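Local coordinates for protein NAD(P)H-hydrate epimerase (PDB 1JZT) that catalyses the epimerization of the S and R forms of NAD(P)HX, a hydrated, damaged form of NAD(P)H, allowing both epimers to be repaired, at residues P203-I208 against T213-G218. Numbering follows the deposited sequence.
Sequences PCSSHI and TTHYVG
The carbonyl O of Pro-203 accepts two hydrogen bonds from Ser-206 and so helps set the 3-10 turn that carries Ser-205 and leads into Ile-208, both of which touch His-215. Ser-206 OG lies 2.9 Å from Pro-203 O, nearly in line with the C=O bond (171°). Ser-206 N reaches the same Pro-203 O at 3.1 Å. Across the contact there is no hydrogen bond. Ile-208 CD1 packs on His-215 CB at 3.6 Å and approaches the imidazole obliquely. The two side chains cross at about a right angle. Further along the ring, Ser-205 CB meets His-215 CE1 at 3.8 Å. The His-215 ring reaches both because CG is anti to the backbone N (chi1 -167°), which extends it from strand 214-218 to the turn. Just before the strand, Ile-208 CB touches Thr-213 CB at 4.1 Å. With an alanine at His-215, Ser-205 would probably face a gap, Ile-208 CD1 would keep only its CB contact there, and Ser-197 OG would lose its imidazole partner. The turn belongs to the connection between the parallel neighbours 194-198 and 214-218 of the Rossmann-like sheet. The His-215 side chain is about 8 Å from that of Asp-173, a predicted NADPHX-binding residue. Carbon-to-carbon van der Waals contacts thus join the two segments, while His-215 NE2, Ser-205 OG and Thr-213 OG1 are satisfied by Ser-197 OG, Lys-202 O and Pro-192 O.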
# COMPACT_ATOMS: atom_id res chain seq x y z
N PRO A 203 -1.90 15.13 -2.14
CA PRO A 203 -0.97 16.25 -1.97
C PRO A 203 0.35 15.91 -1.28
O PRO A 203 1.39 16.44 -1.66
CB PRO A 203 -1.79 17.26 -1.17
CG PRO A 203 -3.19 17.01 -1.67
CD PRO A 203 -3.24 15.50 -1.64
N CYS A 204 0.31 15.03 -0.29
CA CYS A 204 1.54 14.67 0.42
C CYS A 204 2.58 14.02 -0.50
O CYS A 204 3.77 14.05 -0.19
CB CYS A 204 1.22 13.74 1.59
SG CYS A 204 0.63 12.09 1.14
N SER A 205 2.14 13.45 -1.62
CA SER A 205 3.05 12.80 -2.55
C SER A 205 4.09 13.75 -3.15
O SER A 205 5.16 13.33 -3.59
CB SER A 205 2.28 12.12 -3.69
OG SER A 205 1.63 13.07 -4.53
N SER A 206 3.77 15.04 -3.17
CA SER A 206 4.69 16.03 -3.73
C SER A 206 5.85 16.31 -2.77
O SER A 206 6.71 17.14 -3.05
CB SER A 206 3.95 17.33 -4.02
OG SER A 206 3.56 17.95 -2.81
N HIS A 207 5.87 15.61 -1.64
CA HIS A 207 6.92 15.80 -0.64
C HIS A 207 8.01 14.74 -0.72
O HIS A 207 8.99 14.80 0.03
CB HIS A 207 6.31 15.80 0.76
CG HIS A 207 5.48 17.01 1.05
ND1 HIS A 207 5.98 18.12 1.70
CD2 HIS A 207 4.19 17.30 0.75
CE1 HIS A 207 5.04 19.03 1.79
NE2 HIS A 207 3.94 18.56 1.22
N ILE A 208 7.85 13.76 -1.60
CA ILE A 208 8.86 12.71 -1.73
C ILE A 208 10.05 13.24 -2.52
O ILE A 208 9.94 14.22 -3.25
CB ILE A 208 8.31 11.46 -2.46
CG1 ILE A 208 8.00 11.81 -3.92
CG2 ILE A 208 7.07 10.93 -1.75
CD1 ILE A 208 7.57 10.62 -4.76
N THR A 213 12.87 8.08 -3.26
CA THR A 213 11.63 7.33 -3.46
C THR A 213 11.16 7.19 -4.90
O THR A 213 11.08 8.18 -5.63
CB THR A 213 10.50 8.01 -2.68
OG1 THR A 213 10.97 8.34 -1.36
CG2 THR A 213 9.28 7.09 -2.57
N THR A 214 10.84 5.97 -5.31
CA THR A 214 10.32 5.75 -6.65
C THR A 214 8.79 5.87 -6.50
O THR A 214 8.22 5.30 -5.56
CB THR A 214 10.69 4.35 -7.19
OG1 THR A 214 12.11 4.24 -7.28
CG2 THR A 214 10.09 4.14 -8.57
N HIS A 215 8.15 6.61 -7.40
CA HIS A 215 6.70 6.83 -7.32
C HIS A 215 5.92 6.13 -8.43
O HIS A 215 6.21 6.28 -9.62
CB HIS A 215 6.41 8.34 -7.36
CG HIS A 215 5.01 8.72 -6.99
ND1 HIS A 215 4.49 9.98 -7.24
CD2 HIS A 215 4.03 8.03 -6.36
CE1 HIS A 215 3.25 10.04 -6.78
NE2 HIS A 215 2.95 8.87 -6.24
N TYR A 216 4.93 5.36 -8.01
CA TYR A 216 4.03 4.63 -8.90
C TYR A 216 2.59 5.02 -8.56
O TYR A 216 2.29 5.39 -7.42
CB TYR A 216 4.14 3.12 -8.69
CG TYR A 216 5.41 2.45 -9.17
CD1 TYR A 216 5.59 2.15 -10.52
CD2 TYR A 216 6.39 2.05 -8.26
CE1 TYR A 216 6.72 1.45 -10.95
CE2 TYR A 216 7.52 1.36 -8.68
CZ TYR A 216 7.68 1.06 -10.03
OH TYR A 216 8.78 0.36 -10.44
N VAL A 217 1.71 4.94 -9.55
CA VAL A 217 0.30 5.19 -9.31
C VAL A 217 -0.39 3.91 -9.77
O VAL A 217 0.02 3.29 -10.76
CB VAL A 217 -0.25 6.39 -10.13
CG1 VAL A 217 -0.20 6.12 -11.62
CG2 VAL A 217 -1.68 6.69 -9.69
N GLY A 218 -1.42 3.49 -9.04
CA GLY A 218 -2.13 2.27 -9.36
C GLY A 218 -3.64 2.44 -9.26
O GLY A 218 -4.11 3.50 -8.87